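Local coordinates for protein acarbose Kinase Mak1 (Uncultured bacterium, PDB 6WB4) that probably phosphorylates the antidiabetic drug acarbose with ATP, as a pfkB-family carbohydrate kinase of the human microbiome, at residues Gly30-Asp35 against Met80-Gly85; Val34-Arg39 against Ile56-Gly61; Val67-His72 against Ser98-Pro103; Arg114-Leu119 against Ser128-Arg133. All coordinates share one frame; numbering follows the deposited sequence.

Interaction 1. Residues Gly30-Asp35 against Met80-Gly85; sequences GGVGVD and MADVIG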
loop_
_atom_site.group_PDB
_atom_site.type_symbol
_atom_site.label_atom_id
_atom_site.label_comp_id
_atom_site.label_asym_id
_atom_site.label_seq_id
_atom_site.Cartn_x
_atom_site.Cartn_y
_atom_site.Cartn_z
ATOM N N GLY B 30 8.447 -1.642 -20.927
ATOM C CA GLY B 30 7.766 -2.382 -19.884
ATOM C C GLY B 30 8.329 -2.250 -18.483
ATOM O O GLY B 30 9.435 -1.743 -18.288
ATOM N N GLY B 31 7.546 -2.707 -17.504
ATOM C CA GLY B 31 8.009 -2.829 -16.133
ATOM C C GLY B 31 7.512 -1.816 -15.117
ATOM O O GLY B 31 7.705 -1.995 -13.917
ATOM N N VAL B 32 6.869 -0.752 -15.579
ATOM C CA VAL B 32 6.467 0.300 -14.661
ATOM C C VAL B 32 5.299 -0.138 -13.786
ATOM O O VAL B 32 4.396 -0.872 -14.217
ATOM C CB VAL B 32 6.112 1.614 -15.407
ATOM C CG1 VAL B 32 4.749 1.529 -16.062
ATOM C CG2 VAL B 32 6.154 2.791 -14.447
ATOM N N GLY B 33 5.356 0.301 -12.536
ATOM C CA GLY B 33 4.311 0.032 -11.576
ATOM C C GLY B 33 4.335 1.093 -10.487
ATOM O O GLY B 33 5.158 2.005 -10.506
ATOM N N VAL B 34 3.450 0.944 -9.513
ATOM C CA VAL B 34 3.325 1.912 -8.438
ATOM C C VAL B 34 3.554 1.226 -7.082
ATOM O O VAL B 34 2.940 0.213 -6.763
ATOM C CB VAL B 34 1.943 2.586 -8.491
ATOM C CG1 VAL B 34 1.533 3.075 -7.140
ATOM C CG2 VAL B 34 1.931 3.710 -9.526
ATOM N N ASP B 35 4.470 1.772 -6.298
ATOM C CA ASP B 35 4.811 1.175 -5.024
ATOM C C ASP B 35 4.122 1.888 -3.866
ATOM O O ASP B 35 4.066 3.121 -3.828
ATOM C CB ASP B 35 6.326 1.185 -4.820
ATOM C CG ASP B 35 7.035 0.143 -5.656
ATOM O OD1 ASP B 35 6.362 -0.785 -6.162
ATOM O OD2 ASP B 35 8.276 0.233 -5.785
HETATM N N MSE B 80 9.944 5.750 -22.374
HETATM C CA MSE B 80 9.272 4.553 -21.856
HETATM C C MSE B 80 8.059 4.177 -22.711
HETATM O O MSE B 80 7.274 5.036 -23.120
HETATM C CB MSE B 80 8.839 4.763 -20.386
HETATM C CG MSE B 80 7.930 3.664 -19.822
HETATM SE SE MSE B 80 8.869 1.989 -19.357
HETATM C CE MSE B 80 10.182 2.753 -18.135
ATOM N N ALA B 81 7.924 2.888 -22.987
ATOM C CA ALA B 81 6.722 2.346 -23.612
ATOM C C ALA B 81 6.195 1.241 -22.718
ATOM O O ALA B 81 6.940 0.322 -22.365
ATOM C CB ALA B 81 7.019 1.805 -25.039
ATOM N N ASP B 82 4.918 1.306 -22.359
ATOM C CA ASP B 82 4.397 0.345 -21.403
ATOM C C ASP B 82 2.875 0.314 -21.307
ATOM O O ASP B 82 2.190 1.132 -21.899
ATOM C CB ASP B 82 5.007 0.631 -20.032
ATOM C CG ASP B 82 4.989 -0.574 -19.125
ATOM O OD1 ASP B 82 4.275 -1.548 -19.448
ATOM O OD2 ASP B 82 5.717 -0.553 -18.109
ATOM N N VAL B 83 2.370 -0.651 -20.547
ATOM C CA VAL B 83 0.948 -0.807 -20.275
ATOM C C VAL B 83 0.582 -0.410 -18.849
ATOM O O VAL B 83 1.047 -1.028 -17.892
ATOM C CB VAL B 83 0.507 -2.263 -20.483
ATOM C CG1 VAL B 83 -0.989 -2.399 -20.260
ATOM C CG2 VAL B 83 0.913 -2.746 -21.856
ATOM N N ILE B 84 -0.240 0.619 -18.704
ATOM C CA ILE B 84 -0.725 1.030 -17.392
ATOM C C ILE B 84 -2.231 0.856 -17.320
ATOM O O ILE B 84 -2.836 0.347 -18.247
ATOM C CB ILE B 84 -0.358 2.486 -17.074
ATOM C CG1 ILE B 84 -1.092 3.426 -18.034
ATOM C CG2 ILE B 84 1.138 2.676 -17.158
ATOM C CD1 ILE B 84 -0.699 4.865 -17.889
ATOM N N GLY B 85 -2.827 1.251 -16.201
ATOM C CA GLY B 85 -4.268 1.235 -16.070
ATOM C C GLY B 85 -4.855 2.624 -16.220
ATOM O O GLY B 85 -4.178 3.629 -16.000
#

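Interaction 2. Residues Val34-Arg39 against Ile56-Gly61; sequences VDHIVR and IVTVVG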
loop_
_atom_site.group_PDB
_atom_site.type_symbol
_atom_site.label_atom_id
_atom_site.label_comp_id
_atom_site.label_asym_id
_atom_site.label_seq_id
_atom_site.Cartn_x
_atom_site.Cartn_y
_atom_site.Cartn_z
ATOM N N VAL B 34 3.450 0.944 -9.513
ATOM C CA VAL B 34 3.325 1.912 -8.438
ATOM C C VAL B 34 3.554 1.226 -7.082
ATOM O O VAL B 34 2.940 0.213 -6.763
ATOM C CB VAL B 34 1.943 2.586 -8.491
ATOM C CG1 VAL B 34 1.533 3.075 -7.140
ATOM C CG2 VAL B 34 1.931 3.710 -9.526
ATOM N N ASP B 35 4.470 1.772 -6.298
ATOM C CA ASP B 35 4.811 1.175 -5.024
ATOM C C ASP B 35 4.122 1.888 -3.866
ATOM O O ASP B 35 4.066 3.121 -3.828
ATOM C CB ASP B 35 6.326 1.185 -4.820
ATOM C CG ASP B 35 7.035 0.143 -5.656
ATOM O OD1 ASP B 35 6.362 -0.785 -6.162
ATOM O OD2 ASP B 35 8.276 0.233 -5.785
ATOM N N HIS B 36 3.558 1.097 -2.956
ATOM C CA HIS B 36 3.088 1.598 -1.667
ATOM C C HIS B 36 4.121 1.140 -0.637
ATOM O O HIS B 36 4.275 -0.059 -0.400
ATOM C CB HIS B 36 1.686 1.073 -1.324
ATOM C CG HIS B 36 0.635 1.415 -2.338
ATOM N ND1 HIS B 36 -0.056 2.609 -2.322
ATOM C CD2 HIS B 36 0.145 0.710 -3.386
ATOM C CE1 HIS B 36 -0.917 2.630 -3.324
ATOM N NE2 HIS B 36 -0.816 1.490 -3.985
ATOM N N ILE B 37 4.870 2.081 -0.070
ATOM C CA ILE B 37 6.007 1.711 0.768
ATOM C C ILE B 37 5.670 1.805 2.256
ATOM O O ILE B 37 5.329 2.876 2.760
ATOM C CB ILE B 37 7.242 2.592 0.458
ATOM C CG1 ILE B 37 7.598 2.507 -1.032
ATOM C CG2 ILE B 37 8.429 2.151 1.303
ATOM C CD1 ILE B 37 8.490 3.627 -1.512
ATOM N N VAL B 38 5.790 0.685 2.961
ATOM C CA VAL B 38 5.447 0.663 4.376
ATOM C C VAL B 38 6.672 0.397 5.246
ATOM O O VAL B 38 7.320 -0.641 5.123
ATOM C CB VAL B 38 4.374 -0.404 4.678
ATOM C CG1 VAL B 38 3.733 -0.124 6.020
ATOM C CG2 VAL B 38 3.310 -0.411 3.594
ATOM N N ARG B 39 6.973 1.335 6.137
ATOM C CA ARG B 39 8.104 1.197 7.048
ATOM C C ARG B 39 7.686 0.418 8.303
ATOM O O ARG B 39 6.818 0.862 9.057
ATOM C CB ARG B 39 8.637 2.592 7.392
ATOM C CG ARG B 39 8.776 3.457 6.137
ATOM C CD ARG B 39 8.936 4.957 6.391
ATOM N NE ARG B 39 10.227 5.337 6.955
ATOM C CZ ARG B 39 10.542 6.582 7.308
ATOM N NH1 ARG B 39 9.657 7.557 7.149
ATOM N NH2 ARG B 39 11.741 6.858 7.812
ATOM N N ILE B 56 2.608 6.105 5.049
ATOM C CA ILE B 56 2.809 5.245 3.895
ATOM C C ILE B 56 2.826 6.043 2.599
ATOM O O ILE B 56 1.806 6.592 2.180
ATOM C CB ILE B 56 1.710 4.190 3.806
ATOM C CG1 ILE B 56 1.628 3.403 5.115
ATOM C CG2 ILE B 56 1.964 3.279 2.630
ATOM C CD1 ILE B 56 0.433 2.487 5.213
ATOM N N VAL B 57 3.990 6.106 1.966
ATOM C CA VAL B 57 4.134 6.896 0.752
ATOM C C VAL B 57 3.911 6.065 -0.520
ATOM O O VAL B 57 4.362 4.921 -0.632
ATOM C CB VAL B 57 5.513 7.581 0.718
ATOM C CG1 VAL B 57 5.484 8.835 1.584
ATOM C CG2 VAL B 57 6.590 6.638 1.210
ATOM N N THR B 58 3.167 6.642 -1.455
ATOM C CA THR B 58 2.943 6.032 -2.758
ATOM C C THR B 58 3.861 6.628 -3.819
ATOM O O THR B 58 3.805 7.824 -4.074
ATOM C CB THR B 58 1.488 6.213 -3.222
ATOM O OG1 THR B 58 0.596 5.630 -2.264
ATOM C CG2 THR B 58 1.280 5.552 -4.565
ATOM N N VAL B 59 4.699 5.794 -4.438
ATOM C CA VAL B 59 5.567 6.232 -5.537
ATOM C C VAL B 59 5.604 5.251 -6.713
ATOM O O VAL B 59 5.148 4.111 -6.609
ATOM C CB VAL B 59 7.027 6.468 -5.074
ATOM C CG1 VAL B 59 7.080 7.381 -3.861
ATOM C CG2 VAL B 59 7.733 5.155 -4.817
ATOM N N VAL B 60 6.178 5.703 -7.824
ATOM C CA VAL B 60 6.427 4.845 -8.971
ATOM C C VAL B 60 7.556 3.905 -8.605
ATOM O O VAL B 60 8.525 4.321 -7.983
ATOM C CB VAL B 60 6.803 5.674 -10.242
ATOM C CG1 VAL B 60 6.932 4.793 -11.478
ATOM C CG2 VAL B 60 5.811 6.789 -10.460
ATOM N N GLY B 61 7.412 2.623 -8.921
ATOM C CA GLY B 61 8.443 1.669 -8.560
ATOM C C GLY B 61 9.734 1.935 -9.319
ATOM O O GLY B 61 9.879 2.972 -9.963
#

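Interaction 3. Residues Val67-His72 against Ser98-Pro103; sequences VALGVH and SAAGIP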
loop_
_atom_site.group_PDB
_atom_site.type_symbol
_atom_site.label_atom_id
_atom_site.label_comp_id
_atom_site.label_asym_id
_atom_site.label_seq_id
_atom_site.Cartn_x
_atom_site.Cartn_y
_atom_site.Cartn_z
ATOM N N VAL B 67 15.960 2.591 -14.777
ATOM C CA VAL B 67 16.844 2.704 -15.933
ATOM C C VAL B 67 16.587 3.986 -16.726
ATOM O O VAL B 67 17.534 4.706 -17.069
ATOM C CB VAL B 67 16.709 1.495 -16.857
ATOM C CG1 VAL B 67 17.527 1.708 -18.119
ATOM C CG2 VAL B 67 17.158 0.228 -16.128
ATOM N N ALA B 68 15.316 4.284 -16.986
ATOM C CA ALA B 68 14.955 5.504 -17.712
ATOM C C ALA B 68 15.466 6.756 -16.998
ATOM O O ALA B 68 15.966 7.691 -17.637
ATOM C CB ALA B 68 13.447 5.588 -17.901
ATOM N N LEU B 69 15.337 6.764 -15.673
ATOM C CA LEU B 69 15.765 7.891 -14.850
ATOM C C LEU B 69 17.283 8.051 -14.850
ATOM O O LEU B 69 17.797 9.164 -14.995
ATOM C CB LEU B 69 15.272 7.710 -13.416
ATOM C CG LEU B 69 13.871 8.158 -13.005
ATOM C CD1 LEU B 69 13.575 7.625 -11.613
ATOM C CD2 LEU B 69 13.777 9.696 -13.013
ATOM N N GLY B 70 17.991 6.935 -14.696
ATOM C CA GLY B 70 19.444 6.935 -14.734
ATOM C C GLY B 70 19.992 7.506 -16.033
ATOM O O GLY B 70 20.905 8.335 -16.031
ATOM N N VAL B 71 19.421 7.058 -17.142
ATOM C CA VAL B 71 19.807 7.524 -18.463
ATOM C C VAL B 71 19.540 9.019 -18.642
ATOM O O VAL B 71 20.380 9.768 -19.164
ATOM C CB VAL B 71 19.057 6.738 -19.552
ATOM C CG1 VAL B 71 19.248 7.401 -20.904
ATOM C CG2 VAL B 71 19.544 5.291 -19.587
ATOM N N HIS B 72 18.359 9.447 -18.220
ATOM C CA HIS B 72 17.984 10.848 -18.338
ATOM C C HIS B 72 18.906 11.720 -17.475
ATOM O O HIS B 72 19.347 12.793 -17.896
ATOM C CB HIS B 72 16.529 11.041 -17.931
ATOM C CG HIS B 72 16.001 12.410 -18.218
ATOM N ND1 HIS B 72 16.189 13.475 -17.363
ATOM C CD2 HIS B 72 15.279 12.886 -19.259
ATOM C CE1 HIS B 72 15.607 14.548 -17.865
ATOM N NE2 HIS B 72 15.044 14.218 -19.014
ATOM N N SER B 98 6.023 13.129 -16.557
ATOM C CA SER B 98 6.008 14.477 -17.095
ATOM C C SER B 98 6.927 15.395 -16.280
ATOM O O SER B 98 7.761 16.094 -16.842
ATOM C CB SER B 98 4.580 15.016 -17.124
ATOM O OG SER B 98 4.567 16.333 -17.634
ATOM N N ALA B 99 6.806 15.336 -14.956
ATOM C CA ALA B 99 7.634 16.125 -14.038
ATOM C C ALA B 99 9.132 15.812 -14.161
ATOM O O ALA B 99 9.970 16.670 -13.886
ATOM C CB ALA B 99 7.178 15.917 -12.611
ATOM N N ALA B 100 9.460 14.584 -14.551
ATOM C CA ALA B 100 10.853 14.162 -14.739
ATOM C C ALA B 100 11.415 14.512 -16.118
ATOM O O ALA B 100 12.619 14.419 -16.351
ATOM C CB ALA B 100 10.972 12.661 -14.509
ATOM N N GLY B 101 10.535 14.910 -17.027
ATOM C CA GLY B 101 10.931 15.281 -18.372
ATOM C C GLY B 101 11.159 14.100 -19.297
ATOM O O GLY B 101 11.897 14.209 -20.269
ATOM N N ILE B 102 10.529 12.969 -18.990
ATOM C CA ILE B 102 10.753 11.713 -19.708
ATOM C C ILE B 102 9.500 11.292 -20.477
ATOM O O ILE B 102 8.453 11.045 -19.867
ATOM C CB ILE B 102 11.173 10.577 -18.766
ATOM C CG1 ILE B 102 12.440 10.962 -18.007
ATOM C CG2 ILE B 102 11.462 9.309 -19.556
ATOM C CD1 ILE B 102 12.849 9.940 -16.965
ATOM N N PRO B 103 9.592 11.238 -21.822
ATOM C CA PRO B 103 8.459 10.845 -22.670
ATOM C C PRO B 103 8.005 9.411 -22.402
ATOM O O PRO B 103 8.829 8.502 -22.281
ATOM C CB PRO B 103 9.016 10.973 -24.088
ATOM C CG PRO B 103 10.189 11.868 -23.963
ATOM C CD PRO B 103 10.778 11.570 -22.622
#

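Interaction 4. Residues Arg114-Leu119 against Ser128-Arg133; sequences RRSVNL and SLYDPR. With AC1 (4,6-dideoxy-4-{[(1S,4R,5S,6S)-4,5,6-trihydroxy-3-(hydroxymethyl)cyclohex-2-en-1-yl]amino}-alpha-D-glucopyranose), chain D.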
loop_
_atom_site.group_PDB
_atom_site.type_symbol
_atom_site.label_atom_id
_atom_site.label_comp_id
_atom_site.label_asym_id
_atom_site.label_seq_id
_atom_site.Cartn_x
_atom_site.Cartn_y
_atom_site.Cartn_z
ATOM N N ARG B 114 -0.013 -1.903 -12.688
ATOM C CA ARG B 114 0.743 -2.782 -11.805
ATOM C C ARG B 114 1.036 -2.059 -10.507
ATOM O O ARG B 114 1.416 -0.893 -10.521
ATOM C CB ARG B 114 2.060 -3.229 -12.445
ATOM C CG ARG B 114 1.950 -3.834 -13.814
ATOM C CD ARG B 114 3.338 -4.238 -14.314
ATOM N NE ARG B 114 3.356 -4.526 -15.751
ATOM C CZ ARG B 114 3.627 -3.633 -16.697
ATOM N NH1 ARG B 114 3.901 -2.373 -16.376
ATOM N NH2 ARG B 114 3.626 -4.000 -17.968
ATOM N N ARG B 115 0.911 -2.764 -9.390
ATOM C CA ARG B 115 1.137 -2.140 -8.093
ATOM C C ARG B 115 1.779 -3.104 -7.115
ATOM O O ARG B 115 1.682 -4.310 -7.267
ATOM C CB ARG B 115 -0.175 -1.603 -7.529
ATOM C CG ARG B 115 -1.275 -2.643 -7.375
ATOM C CD ARG B 115 -2.641 -1.967 -7.430
ATOM N NE ARG B 115 -2.923 -1.518 -8.788
ATOM C CZ ARG B 115 -3.964 -0.775 -9.144
ATOM N NH1 ARG B 115 -4.844 -0.362 -8.231
ATOM N NH2 ARG B 115 -4.114 -0.434 -10.424
ATOM N N SER B 116 2.480 -2.556 -6.135
ATOM C CA SER B 116 3.101 -3.357 -5.097
ATOM C C SER B 116 2.904 -2.713 -3.742
ATOM O O SER B 116 2.767 -1.490 -3.640
ATOM C CB SER B 116 4.600 -3.537 -5.354
ATOM O OG SER B 116 4.859 -4.093 -6.625
ATOM N N VAL B 117 2.879 -3.544 -2.705
ATOM C CA VAL B 117 3.137 -3.065 -1.357
ATOM C C VAL B 117 4.533 -3.562 -0.996
ATOM O O VAL B 117 4.841 -4.742 -1.165
ATOM C CB VAL B 117 2.081 -3.531 -0.330
ATOM C CG1 VAL B 117 2.612 -3.388 1.097
ATOM C CG2 VAL B 117 0.767 -2.759 -0.519
ATOM N N ASN B 118 5.396 -2.630 -0.597
ATOM C CA ASN B 118 6.771 -2.945 -0.225
ATOM C C ASN B 118 6.993 -2.758 1.257
ATOM O O ASN B 118 6.806 -1.663 1.787
ATOM C CB ASN B 118 7.773 -2.073 -0.982
ATOM C CG ASN B 118 7.683 -2.237 -2.478
ATOM O OD1 ASN B 118 7.965 -1.306 -3.228
ATOM N ND2 ASN B 118 7.289 -3.418 -2.922
ATOM N N LEU B 119 7.388 -3.827 1.930
ATOM C CA LEU B 119 7.716 -3.744 3.342
ATOM C C LEU B 119 9.214 -3.558 3.515
ATOM O O LEU B 119 10.004 -4.404 3.098
ATOM C CB LEU B 119 7.231 -4.992 4.072
ATOM C CG LEU B 119 5.744 -5.281 3.850
ATOM C CD1 LEU B 119 5.309 -6.528 4.617
ATOM C CD2 LEU B 119 4.908 -4.067 4.250
ATOM N N SER B 128 8.786 -7.259 -1.069
ATOM C CA SER B 128 7.843 -6.726 -2.033
ATOM C C SER B 128 6.677 -7.678 -2.292
ATOM O O SER B 128 6.870 -8.835 -2.667
ATOM C CB SER B 128 8.566 -6.405 -3.345
ATOM O OG SER B 128 7.648 -6.091 -4.379
ATOM N N LEU B 129 5.466 -7.183 -2.073
ATOM C CA LEU B 129 4.265 -7.933 -2.407
ATOM C C LEU B 129 3.717 -7.383 -3.723
ATOM O O LEU B 129 3.059 -6.343 -3.746
ATOM C CB LEU B 129 3.242 -7.815 -1.289
ATOM C CG LEU B 129 3.848 -8.134 0.079
ATOM C CD1 LEU B 129 2.905 -7.712 1.189
ATOM C CD2 LEU B 129 4.170 -9.621 0.178
ATOM N N TYR B 130 4.003 -8.092 -4.811
ATOM C CA TYR B 130 3.792 -7.581 -6.161
ATOM C C TYR B 130 2.456 -8.011 -6.781
ATOM O O TYR B 130 2.162 -9.199 -6.871
ATOM C CB TYR B 130 4.975 -8.036 -7.029
ATOM C CG TYR B 130 4.985 -7.575 -8.469
ATOM C CD1 TYR B 130 5.099 -6.227 -8.795
ATOM C CD2 TYR B 130 4.931 -8.497 -9.508
ATOM C CE1 TYR B 130 5.126 -5.812 -10.116
ATOM C CE2 TYR B 130 4.959 -8.091 -10.829
ATOM C CZ TYR B 130 5.057 -6.751 -11.130
ATOM O OH TYR B 130 5.084 -6.358 -12.450
ATOM N N ASP B 131 1.669 -7.040 -7.237
ATOM C CA ASP B 131 0.416 -7.313 -7.946
ATOM C C ASP B 131 0.533 -6.869 -9.402
ATOM O O ASP B 131 0.374 -5.691 -9.711
ATOM C CB ASP B 131 -0.767 -6.609 -7.256
ATOM C CG ASP B 131 -2.076 -6.727 -8.036
ATOM O OD1 ASP B 131 -2.223 -7.636 -8.885
ATOM O OD2 ASP B 131 -2.978 -5.894 -7.798
ATOM N N PRO B 132 0.831 -7.820 -10.297
ATOM C CA PRO B 132 1.011 -7.594 -11.738
ATOM C C PRO B 132 -0.277 -7.212 -12.485
ATOM O O PRO B 132 -0.184 -6.608 -13.556
ATOM C CB PRO B 132 1.554 -8.941 -12.238
ATOM C CG PRO B 132 1.151 -9.927 -11.210
ATOM C CD PRO B 132 1.179 -9.197 -9.912
ATOM N N ARG B 133 -1.442 -7.582 -11.951
ATOM C CA ARG B 133 -2.741 -7.183 -12.518
ATOM C C ARG B 133 -3.014 -7.770 -13.910
ATOM O O ARG B 133 -4.010 -8.469 -14.100
ATOM C CB ARG B 133 -2.872 -5.644 -12.581
ATOM C CG ARG B 133 -3.205 -4.961 -11.260
ATOM C CD ARG B 133 -4.484 -5.526 -10.654
ATOM N NE ARG B 133 -4.835 -4.930 -9.362
ATOM C CZ ARG B 133 -5.713 -3.943 -9.210
ATOM N NH1 ARG B 133 -6.334 -3.435 -10.265
ATOM N NH2 ARG B 133 -5.974 -3.464 -8.004
HETATM C C1 AC1 D . 11.483 -11.097 -12.065
HETATM O O2 AC1 D . 12.132 -12.567 -10.248
HETATM C C2 AC1 D . 12.220 -11.222 -10.741
HETATM C C4A AC1 D . 11.951 -5.586 -6.402
HETATM C C3 AC1 D . 11.688 -10.248 -9.696
HETATM O O3 AC1 D . 12.629 -10.212 -8.613
HETATM C C4 AC1 D . 11.488 -8.832 -10.246
HETATM N N4A AC1 D . 10.540 -8.118 -9.401
HETATM C C5 AC1 D . 10.990 -8.783 -11.694
HETATM O O5 AC1 D . 11.624 -9.754 -12.523
HETATM C C6 AC1 D . 11.270 -7.422 -12.320
HETATM C C1B AC1 D . 10.955 -7.632 -8.095
HETATM C C2B AC1 D . 9.998 -6.550 -7.571
HETATM O O2B AC1 D . 8.963 -6.288 -8.530
HETATM C C3B AC1 D . 10.707 -5.247 -7.206
HETATM O O3B AC1 D . 9.830 -4.381 -6.468
HETATM O O4 AC1 D . 12.541 -4.422 -5.815
HETATM C C5B AC1 D . 12.864 -6.187 -7.413
HETATM C C7B AC1 D . 12.401 -7.185 -8.159
HETATM C C6B AC1 D . 14.262 -5.672 -7.641
HETATM O O6B AC1 D . 14.466 -5.526 -9.055
#

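Interaction 1. Residues Gly30-Asp35 against Met80-Gly85
With chi1 at -157° the carboxylate of Asp82 swings out opposite its own backbone N and reaches the turn at Gly30-Val32, while chi1 of 77° at Val32 brings CG1 down beside that carboxylate. Asp82 OD2 accepts the amide of Val32, with OD2 2.8 Å from Val32 N and an N-H...O angle of 161°; the N-H approaches nearly along the line of the C-O bond. The amide N of Gly31 is also close, but its N-H is badly aimed and makes no bond. Asp82 OD1 is used differently, in a salt bridge to Arg114, whose guanidinium also donates to Val32 O. Gripped on both oxygens, the carboxylate is held firmly in a buried place, where the arginine would be expected to keep it ionised. One carboxylate thus serves two directions, OD2 toward the Val32 amide and OD1 toward Arg114. The fold here is the alpha/beta core of the ribokinase-like kinases: strands 24-29 and 78-84 run parallel, and Gly30 N to Ala81 O, 2.9 Å, adds one more rung where the chain leaves the core for the lid strand 34-39. Gly30 and Gly31 both have positive phi, and the angles at Gly31 would press a CB against the preceding carbonyl O, hence glycine there. Apolar atoms flank the polar centre. Val32 CG1 meets Ile84 CG2 at 3.9 Å, its branched side chain turning onward to Ile93 of helix 88-100. Met80, present as selenomethionine, a crystallographic label, bends at chi2 and chi3 and lays SE 3.9 Å from Gly30 O.

Interaction 2. Residues Val34-Arg39 against Ile56-Gly61
Strands 34-39 and 57-60 run antiparallel, at 153° between their directions, with Asp35 and Val59 as a hydrogen-bonded pair joined in both directions and Ile37 N donating to Val57 O at 2.9 Å. Val34 faces Val60 and His36 faces Thr58 in non-hydrogen-bonded pairs, which puts these four side chains on one side of the sheet. There the imidazole of His36 lies alongside the Thr58 side chain, and ND1 gives OG1 of Thr58 a weak, bent bond of 3.1 Å. Thr58 CG2 serves the apolar half, meeting Val34 CG1 at 3.6 Å in a diagonal contact, a division of labour that suits threonine. These strands probably form part of the small lid sheet, as in ribokinase-like enzymes, and His36 meets His36 of the second subunit ring to ring, which puts the His36 end of that face at the subunit interface, while Val34, Thr58 and Val60 lie against helix 88-100. Asp35, Ile37, Val57 and Val59 occupy the other face. Ile37 directs CG1 away from its own carbonyl carbon (chi1 -56°), and the extended chain carries CD1 past its direct neighbour Val57 to Val59 CG2, 3.7 Å away. The carboxylate of Asp35 leans over CA of Gly61, where a residue without a side chain leaves it room, and comes within about 3 Å of a bound calcium ion. At the far end, Val38 CG2 and Ile56 CG2 lie side by side, 4.0 Å apart.

Interaction 3. Residues Val67-His72 against Ser98-Pro103
His72 of helix 65-73 packs against Ile102, just beyond the Schellman motif with which helix 88-100 ends. The contact lies at the turn into the second strand of the beta-alpha-beta crossover from strand 78-84 to strand 104-108. The carbonyl O of Ala100 sits over one face of the imidazole, toward its rim, 3.4 Å from His72 CE1. Ile102 slides past the same side chain in the opposite sense, its CG1 3.7 Å from His72 CD2. A first torsion opposite the backbone N (chi1 -171°) sends the ring out from its helix so that one side of it meets both groups. The Leu69 side chain, one turn back, crosses that of Ile102 at about a right angle, CD2 4.1 Å from Ile102 CD1, and the small methyl of Ala100 fits beside the same CD2. What positions these groups is backbone. Gly101 takes the positive phi that the Schellman turn requires, easily reached by glycine, and its N bonds back to Ser98 O. The amide of Met80 pairs with Pro103, tying the following residues to the central sheet. On the other helix, Ala68 O accepts both His72 N and the hydroxyl of Ser78, and Ile102 CD1 rests 3.9 Å from that same oxygen.

Interaction 4. Residues Arg114-Leu119 against Ser128-Arg133
Arg115 and Asp131 exchange both backbone bonds of one pair, with Arg115 N 3.0 Å from Asp131 O, and Val117 and Leu129 repeat the pattern two residues on. These four bonds use the inward N and O of this beta hairpin, while Ser116 and Asn118 bond to strand 34-39. On one face the guanidinium groups of Arg115 and Arg133 lie flat on each other, centres 3.6 Å apart and planes at 21°. The like charges are probably offset by their partners: Arg133 NE makes a salt bridge to Asp131 OD2 on its syn side at 2.6 Å, and NH1 gives to Ser111 O, while Arg115 spends NE on Thr113 O and NH2 on Asp87. Asp131 OD2 and Arg133 NH2 also hold the backbone of Ile56 of the second subunit. On the other face, with chi1 of Tyr130 at -178°, its ring lies with Ser116 OG in plane at the edge, 3.1 Å from CD1, and O2B of the acarbose-derived AC1 unit over one face. Tyr130 OH meets Arg114 CD at 3.3 Å, that arginine's polar end being taken by Val32 O and Asp82. Ser128 OG, also lining the glycan pocket, makes a weak 3.5 Å bond to AC1 O3B. Strand 115-120 lies beside 34-39 in the lid sheet, and 126-131, one of the two outermost strands of that sheet within the chain, is continued across the interface by a parallel strand of the second subunit.

How the interactions relate
Interactions 2 and 4 share the lid sheet, their centres about 9 Å apart, and interaction 1 lies where that sheet meets the core; interaction 3 lies on the other side of interaction 1, about 13 Å from it and 22 Å from interaction 4, between centres. Strand 34-39 and the residues just before it connect the first three: His36 N meets Ser116 O at 2.8 Å, joining interactions 2 and 4, Gly33 O meets Gly61 N at 2.8 Å, joining 1 and 2, and Val34 O lies 2.9 Å from Ser116 N. Interaction 4 faces the sugar, and the side chain of Asp35 comes within about 5 Å of AC1, nearest atoms, consistent with a lid closing over the substrate.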